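Succinoglycan biosynthesis protein (Bacillus cereus ATCC 14579, PDB 3B55) binds a calcium ion and, as a member of the erythromycin esterase family, is probably a hydrolase whose natural substrate is not established. Local coordinates at residues A259-I262 / E263-T266; N314-S317 / F318-K322; Y371-I374 / F375-K379. The protein carries 1 engineered substitution. All coordinates share one frame; numbering follows the deposited sequence.

Contact 1 (A259-I262 / E263-T266)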
loop_
_atom_site.group_PDB
_atom_site.type_symbol
_atom_site.label_atom_id
_atom_site.label_comp_id
_atom_site.label_asym_id
_atom_site.label_seq_id
_atom_site.Cartn_x
_atom_site.Cartn_y
_atom_site.Cartn_z
ATOM N N ALA A 259 -2.659 -16.737 -10.463
ATOM C CA ALA A 259 -4.005 -17.197 -10.811
ATOM C C ALA A 259 -4.984 -16.618 -9.792
ATOM O O ALA A 259 -6.113 -16.248 -10.123
ATOM C CB ALA A 259 -4.071 -18.722 -10.789
ATOM N N ARG A 260 -4.536 -16.546 -8.545
ATOM C CA ARG A 260 -5.353 -16.004 -7.469
ATOM C C ARG A 260 -5.744 -14.556 -7.779
ATOM O O ARG A 260 -6.821 -14.099 -7.409
ATOM C CB ARG A 260 -4.578 -16.046 -6.158
ATOM C CG ARG A 260 -5.436 -15.756 -4.958
ATOM C CD ARG A 260 -6.300 -16.956 -4.624
ATOM N NE ARG A 260 -7.332 -16.623 -3.647
ATOM C CZ ARG A 260 -8.488 -16.043 -3.952
ATOM N NH1 ARG A 260 -8.765 -15.735 -5.211
ATOM N NH2 ARG A 260 -9.364 -15.766 -2.998
ATOM N N ILE A 261 -4.858 -13.830 -8.451
ATOM C CA ILE A 261 -5.130 -12.439 -8.796
ATOM C C ILE A 261 -6.323 -12.332 -9.750
ATOM O O ILE A 261 -7.138 -11.420 -9.626
ATOM C CB ILE A 261 -3.894 -11.778 -9.443
ATOM C CG1 ILE A 261 -2.755 -11.696 -8.421
ATOM C CG2 ILE A 261 -4.252 -10.396 -9.967
ATOM C CD1 ILE A 261 -3.038 -10.784 -7.232
ATOM N N ILE A 262 -6.413 -13.261 -10.699
ATOM C CA ILE A 262 -7.502 -13.281 -11.668
ATOM C C ILE A 262 -8.838 -13.500 -10.959
ATOM O O ILE A 262 -9.848 -12.890 -11.325
ATOM C CB ILE A 262 -7.297 -14.402 -12.712
ATOM C CG1 ILE A 262 -5.896 -14.297 -13.319
ATOM C CG2 ILE A 262 -8.353 -14.289 -13.805
ATOM C CD1 ILE A 262 -5.517 -15.458 -14.210
ATOM N N GLU A 263 -8.854 -14.377 -9.955
ATOM C CA GLU A 263 -10.078 -14.625 -9.197
ATOM C C GLU A 263 -10.442 -13.386 -8.380
ATOM O O GLU A 263 -11.620 -13.035 -8.256
ATOM C CB GLU A 263 -9.903 -15.792 -8.235
ATOM C CG GLU A 263 -9.810 -17.167 -8.877
ATOM C CD GLU A 263 -9.741 -18.266 -7.833
ATOM O OE1 GLU A 263 -10.795 -18.616 -7.257
ATOM O OE2 GLU A 263 -8.624 -18.761 -7.576
ATOM N N GLN A 264 -9.426 -12.736 -7.815
ATOM C CA GLN A 264 -9.656 -11.542 -7.012
ATOM C C GLN A 264 -10.292 -10.456 -7.866
ATOM O O GLN A 264 -11.241 -9.789 -7.442
ATOM C CB GLN A 264 -8.343 -11.023 -6.423
ATOM C CG GLN A 264 -7.759 -11.887 -5.304
ATOM C CD GLN A 264 -6.407 -11.385 -4.849
ATOM O OE1 GLN A 264 -5.874 -10.425 -5.405
ATOM N NE2 GLN A 264 -5.833 -12.042 -3.854
ATOM N N PHE A 265 -9.770 -10.292 -9.076
ATOM C CA PHE A 265 -10.293 -9.285 -9.976
ATOM C C PHE A 265 -11.716 -9.606 -10.434
ATOM O O PHE A 265 -12.600 -8.759 -10.342
ATOM C CB PHE A 265 -9.358 -9.122 -11.184
ATOM C CG PHE A 265 -9.870 -8.162 -12.222
ATOM C CD1 PHE A 265 -10.712 -8.596 -13.246
ATOM C CD2 PHE A 265 -9.557 -6.808 -12.145
ATOM C CE1 PHE A 265 -11.232 -7.692 -14.176
ATOM C CE2 PHE A 265 -10.076 -5.897 -13.070
ATOM C CZ PHE A 265 -10.915 -6.344 -14.085
ATOM N N THR A 266 -11.946 -10.823 -10.914
ATOM C CA THR A 266 -13.271 -11.199 -11.399
ATOM C C THR A 266 -14.350 -11.215 -10.321
ATOM O O THR A 266 -15.468 -10.745 -10.547
ATOM C CB THR A 266 -13.245 -12.586 -12.092
ATOM O OG1 THR A 266 -12.793 -13.580 -11.167
ATOM C CG2 THR A 266 -12.315 -12.566 -13.296
#

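Contact 2 (N314-S317 / F318-K322)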
loop_
_atom_site.group_PDB
_atom_site.type_symbol
_atom_site.label_atom_id
_atom_site.label_comp_id
_atom_site.label_asym_id
_atom_site.label_seq_id
_atom_site.Cartn_x
_atom_site.Cartn_y
_atom_site.Cartn_z
ATOM N N ASN A 314 -10.710 1.516 10.552
ATOM C CA ASN A 314 -11.268 2.018 9.301
ATOM C C ASN A 314 -11.529 3.520 9.286
ATOM O O ASN A 314 -12.507 3.980 9.858
ATOM C CB ASN A 314 -12.574 1.265 9.007
ATOM C CG ASN A 314 -13.077 1.474 7.581
ATOM O OD1 ASN A 314 -14.034 0.819 7.150
ATOM N ND2 ASN A 314 -12.436 2.373 6.845
HETATM N N MSE A 315 -10.661 4.280 8.625
HETATM C CA MSE A 315 -10.844 5.728 8.541
HETATM C C MSE A 315 -11.464 6.098 7.191
HETATM O O MSE A 315 -11.753 7.260 6.929
HETATM C CB MSE A 315 -9.506 6.462 8.726
HETATM C CG MSE A 315 -8.489 6.262 7.619
HETATM SE SE MSE A 315 -6.924 7.399 7.846
HETATM C CE MSE A 315 -5.870 6.244 8.957
ATOM N N LEU A 316 -11.675 5.083 6.354
ATOM C CA LEU A 316 -12.264 5.238 5.027
ATOM C C LEU A 316 -13.679 4.665 5.035
ATOM O O LEU A 316 -14.229 4.314 3.986
ATOM C CB LEU A 316 -11.429 4.476 3.990
ATOM C CG LEU A 316 -10.302 5.155 3.207
ATOM C CD1 LEU A 316 -9.837 6.433 3.875
ATOM C CD2 LEU A 316 -9.163 4.165 3.067
ATOM N N SER A 317 -14.265 4.575 6.221
ATOM C CA SER A 317 -15.602 4.017 6.360
ATOM C C SER A 317 -16.679 4.660 5.477
ATOM O O SER A 317 -17.766 4.102 5.335
ATOM C CB SER A 317 -16.034 4.052 7.834
ATOM O OG SER A 317 -15.821 5.328 8.407
ATOM N N PHE A 318 -16.400 5.815 4.877
ATOM C CA PHE A 318 -17.428 6.420 4.038
ATOM C C PHE A 318 -17.641 5.630 2.744
ATOM O O PHE A 318 -18.604 5.873 2.019
ATOM C CB PHE A 318 -17.129 7.899 3.734
ATOM C CG PHE A 318 -16.056 8.121 2.708
ATOM C CD1 PHE A 318 -14.714 7.996 3.046
ATOM C CD2 PHE A 318 -16.393 8.487 1.406
ATOM C CE1 PHE A 318 -13.713 8.229 2.101
ATOM C CE2 PHE A 318 -15.401 8.723 0.450
ATOM C CZ PHE A 318 -14.056 8.596 0.802
ATOM N N ILE A 319 -16.746 4.684 2.459
ATOM C CA ILE A 319 -16.862 3.829 1.274
ATOM C C ILE A 319 -16.506 2.373 1.579
ATOM O O ILE A 319 -17.144 1.457 1.065
ATOM C CB ILE A 319 -15.971 4.302 0.094
ATOM C CG1 ILE A 319 -14.657 4.899 0.603
ATOM C CG2 ILE A 319 -16.744 5.289 -0.763
ATOM C CD1 ILE A 319 -13.708 5.336 -0.507
ATOM N N TYR A 320 -15.498 2.159 2.423
ATOM C CA TYR A 320 -15.060 0.807 2.778
ATOM C C TYR A 320 -15.691 0.250 4.045
ATOM O O TYR A 320 -15.798 0.945 5.058
ATOM C CB TYR A 320 -13.537 0.781 2.951
ATOM C CG TYR A 320 -12.743 0.773 1.664
ATOM C CD1 TYR A 320 -12.433 -0.427 1.018
ATOM C CD2 TYR A 320 -12.313 1.964 1.083
ATOM C CE1 TYR A 320 -11.708 -0.440 -0.177
ATOM C CE2 TYR A 320 -11.593 1.964 -0.116
ATOM C CZ TYR A 320 -11.292 0.759 -0.739
ATOM O OH TYR A 320 -10.573 0.757 -1.917
ATOM N N PRO A 321 -16.140 -1.013 3.999
ATOM C CA PRO A 321 -16.750 -1.641 5.172
ATOM C C PRO A 321 -15.604 -2.016 6.113
ATOM O O PRO A 321 -15.729 -1.954 7.340
ATOM C CB PRO A 321 -17.442 -2.872 4.585
ATOM C CG PRO A 321 -17.695 -2.474 3.146
ATOM C CD PRO A 321 -16.401 -1.807 2.790
ATOM N N LYS A 322 -14.491 -2.417 5.500
ATOM C CA LYS A 322 -13.267 -2.803 6.196
ATOM C C LYS A 322 -12.098 -2.537 5.254
ATOM O O LYS A 322 -12.252 -2.613 4.032
ATOM C CB LYS A 322 -13.274 -4.291 6.548
ATOM C CG LYS A 322 -14.380 -4.725 7.507
ATOM C CD LYS A 322 -14.162 -6.168 7.976
ATOM C CE LYS A 322 -13.166 -6.254 9.135
ATOM N NZ LYS A 322 -11.956 -7.077 8.838
#

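Contact 3 (Y371-I374 / F375-K379)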
loop_
_atom_site.group_PDB
_atom_site.type_symbol
_atom_site.label_atom_id
_atom_site.label_comp_id
_atom_site.label_asym_id
_atom_site.label_seq_id
_atom_site.Cartn_x
_atom_site.Cartn_y
_atom_site.Cartn_z
ATOM N N TYR A 371 -6.129 16.263 14.973
ATOM C CA TYR A 371 -4.797 15.735 15.202
ATOM C C TYR A 371 -3.758 16.552 14.443
ATOM O O TYR A 371 -2.629 16.715 14.909
ATOM C CB TYR A 371 -4.733 14.281 14.743
ATOM C CG TYR A 371 -5.504 13.329 15.628
ATOM C CD1 TYR A 371 -5.054 13.030 16.913
ATOM C CD2 TYR A 371 -6.660 12.697 15.170
ATOM C CE1 TYR A 371 -5.724 12.117 17.712
ATOM C CE2 TYR A 371 -7.341 11.793 15.962
ATOM C CZ TYR A 371 -6.866 11.500 17.230
ATOM O OH TYR A 371 -7.508 10.556 17.999
ATOM N N ASN A 372 -4.145 17.059 13.275
ATOM C CA ASN A 372 -3.257 17.864 12.431
ATOM C C ASN A 372 -2.797 19.134 13.151
ATOM O O ASN A 372 -1.598 19.417 13.246
ATOM C CB ASN A 372 -3.985 18.239 11.138
ATOM C CG ASN A 372 -4.301 17.029 10.282
ATOM O OD1 ASN A 372 -3.470 16.579 9.496
ATOM N ND2 ASN A 372 -5.502 16.483 10.445
ATOM N N TYR A 373 -3.758 19.895 13.656
ATOM C CA TYR A 373 -3.455 21.132 14.368
ATOM C C TYR A 373 -2.603 20.842 15.600
ATOM O O TYR A 373 -1.574 21.478 15.825
ATOM C CB TYR A 373 -4.746 21.808 14.828
ATOM C CG TYR A 373 -4.516 23.120 15.544
ATOM C CD1 TYR A 373 -4.391 24.309 14.826
ATOM C CD2 TYR A 373 -4.387 23.172 16.937
ATOM C CE1 TYR A 373 -4.141 25.514 15.465
ATOM C CE2 TYR A 373 -4.138 24.382 17.593
ATOM C CZ TYR A 373 -4.013 25.550 16.841
ATOM O OH TYR A 373 -3.743 26.751 17.451
ATOM N N ILE A 374 -3.060 19.888 16.405
ATOM C CA ILE A 374 -2.376 19.522 17.629
ATOM C C ILE A 374 -0.937 19.057 17.399
ATOM O O ILE A 374 -0.017 19.580 18.031
ATOM C CB ILE A 374 -3.218 18.489 18.393
ATOM C CG1 ILE A 374 -4.510 19.180 18.861
ATOM C CG2 ILE A 374 -2.437 17.927 19.573
ATOM C CD1 ILE A 374 -5.545 18.265 19.491
ATOM N N PHE A 375 -0.731 18.090 16.506
ATOM C CA PHE A 375 0.629 17.637 16.210
ATOM C C PHE A 375 1.365 18.771 15.488
ATOM O O PHE A 375 2.591 18.863 15.533
ATOM C CB PHE A 375 0.603 16.388 15.317
ATOM C CG PHE A 375 0.505 15.095 16.083
ATOM C CD1 PHE A 375 1.651 14.406 16.458
ATOM C CD2 PHE A 375 -0.737 14.583 16.454
ATOM C CE1 PHE A 375 1.565 13.226 17.194
ATOM C CE2 PHE A 375 -0.835 13.412 17.186
ATOM C CZ PHE A 375 0.320 12.730 17.558
ATOM N N GLY A 376 0.602 19.637 14.829
ATOM C CA GLY A 376 1.190 20.754 14.114
ATOM C C GLY A 376 1.780 21.825 15.016
ATOM O O GLY A 376 2.499 22.705 14.542
ATOM N N GLN A 377 1.475 21.771 16.310
ATOM C CA GLN A 377 2.011 22.757 17.241
ATOM C C GLN A 377 3.365 22.337 17.825
ATOM O O GLN A 377 3.986 23.100 18.572
ATOM C CB GLN A 377 1.016 23.027 18.373
ATOM C CG GLN A 377 -0.312 23.616 17.905
ATOM C CD GLN A 377 -0.125 24.781 16.953
ATOM O OE1 GLN A 377 -0.215 24.619 15.737
ATOM N NE2 GLN A 377 0.154 25.958 17.500
ATOM N N VAL A 378 3.813 21.126 17.497
ATOM C CA VAL A 378 5.108 20.651 17.974
ATOM C C VAL A 378 6.171 21.452 17.223
ATOM O O VAL A 378 6.117 21.546 15.999
ATOM C CB VAL A 378 5.289 19.147 17.690
ATOM C CG1 VAL A 378 6.726 18.727 17.970
ATOM C CG2 VAL A 378 4.323 18.344 18.556
ATOM N N LYS A 379 7.130 22.029 17.944
ATOM C CA LYS A 379 8.162 22.844 17.313
ATOM C C LYS A 379 9.312 22.088 16.660
ATOM O O LYS A 379 10.479 22.284 16.998
ATOM C CB LYS A 379 8.712 23.856 18.315
ATOM C CG LYS A 379 8.802 25.265 17.753
ATOM C CD LYS A 379 9.300 26.239 18.810
ATOM C CE LYS A 379 8.821 27.664 18.560
ATOM N NZ LYS A 379 9.269 28.253 17.287
#

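Contact 1 (A259-I262 / E263-T266)
Phe265 N donates to Ile261 O at 2.9 Å and Gln264 N to Arg260 O at 3.0 Å, backbone bonds in which each amide reaches back four residues. Thr266 N approaches Ile262 O most linearly of the set (170° at the hydrogen), whereas the link from Glu263 N to Ala259 O is weak. Thr266 OG1 lies 3.0 Å from Ile262 O and 3.2 Å from Glu263 O.

This ladder is that of an alpha helix, here the second half of helix 250-268, one element of the helical region attached to the central sheet. Helices 178-192 and 221-240 pack against Ile262 and Ala259, while Gln264 touches helix 278-298.

Charge pairing is looser. Arg260 NH1 stands 3.8 Å from Glu263 OE2, a long salt bridge in which the oxygen lies well out of the guanidinium plane and no N-H points at it. That oxygen is instead hydrogen-bonded to Ser235 on helix 221-240.

Van der Waals packing involves the same residues. Arg260 bends at chi2 (76°), which carries its guanidinium along the next helical turn: Glu263 CB meets its edge, 3.2 Å from NH1, and Gln264 CG lies over one face. Beyond this, the CD1 methyl of Ile261 packs obliquely against the Gln264 side chain.

Contact 2 (N314-S317 / F318-K322)
Phe318 opens the second half of this tight bend by setting its ring obliquely against the backbone of Leu316, with CD1 3.8 Å from Leu316 O. Its CG stands between the backbone N and the carbonyl carbon (chi1 76°), which lays the ring there. The same ring has Ile319 CG1 over the centre of one face. At Ile319 the turn closes: its N donates to Leu316 O at 3.0 Å, with Ser317 and Phe318 at the corners in conformations close to those of a type I beta turn.

Tyr320 adds a second grip, its N reaching Leu316 O at 2.9 Å. The two amides come from opposite faces of the carbonyl plane, both nearly straight (169° for Ile319, 168° for Tyr320), and together they pin one oxygen with an i+3 and an i+4 bond. The Tyr320 ring meets Leu316 obliquely, CD2 lying 3.9 Å from Leu316 CB, and the Tyr320 carbonyl O receives a CA-H contact from Ser317 CA at 3.3 Å. The Asn314 amide group lies against that carbonyl, CG 3.7 Å from the Tyr320 O, near where Pro321 and Lys322 bring the chain back past Asn314.

The bend belongs to the loop joining helix 307-310 to helix 324-332. Tyr320 OH is hydrogen-bonded to His283 of helix 278-298, its ring meets Tyr280 and His309 edge-to-face, and Pro321 rests on Leu281 of that helix.

Contact 3 (Y371-I374 / F375-K379)
Phe375 N bonds to Tyr371 O at 2.8 Å in a regular alpha-helical step, Gly376 N makes a weak bond to Asn372 O, and Gln377 N bonds to Ile374 O at 3.2 Å. The last of these, like the bond from Val378 N to Phe375 O, is an i to i+3 link in the later part of the segment. The Gln377 donor stands above the Ile374 carbonyl plane, 67° out of it, and so not on a lone pair. This helix, 371-376, flanks the mixed sheet of the alpha/beta core and packs against helix 39-49 and strands 382-386, 336-344 and 402-405.

On the inward side, Tyr371 and Phe375 meet one turn apart, CD1 of the tyrosine 4.2 Å from CE2 of the phenylalanine. Phe375 sends its ring edge to the Tyr371 carbonyl, whose oxygen lies in the ring plane, 3.2 Å from CD2. Beyond it the phenylalanine packs on Leu46, Phe383 and Ile385. The Tyr371 hydroxyl is bonded beyond the helix, to Leu423 N and Ile421 O.

Elsewhere on the helix a tyrosine and a glutamine stack. The Tyr373 ring and the Gln377 amide are only 3° from parallel, with Gln377 CD over one face of the ring. The glutamine CG stands beside the backbone N and the chain bends at chi2 (-48°), laying the amide over the ring. CG rests 3.9 Å from Tyr373 CE2, and Gln377 OE1 lies 4.0 Å above the ring plane, offset toward its rim.

The three contacts follow one another along the chain without touching, and they stand at very different distances from the calcium, whose ligands include His85 and Glu113. Contact 2 is the one near it: the side chain of Tyr320 is about 7 Å from the ion and about 8 Å from that of Glu113, while the side chain of Leu316 is about 9 Å from that of His85. Its bend is thus part of the surroundings of the metal site. Contacts 1 and 3 lie on opposite sides of the chain's centre, about 43 Å apart between centres. Contact 2 is about 23 Å from contact 1 and about 25 Å from contact 3, centre to centre, although its nearest atoms come within about 9 Å of contact 3.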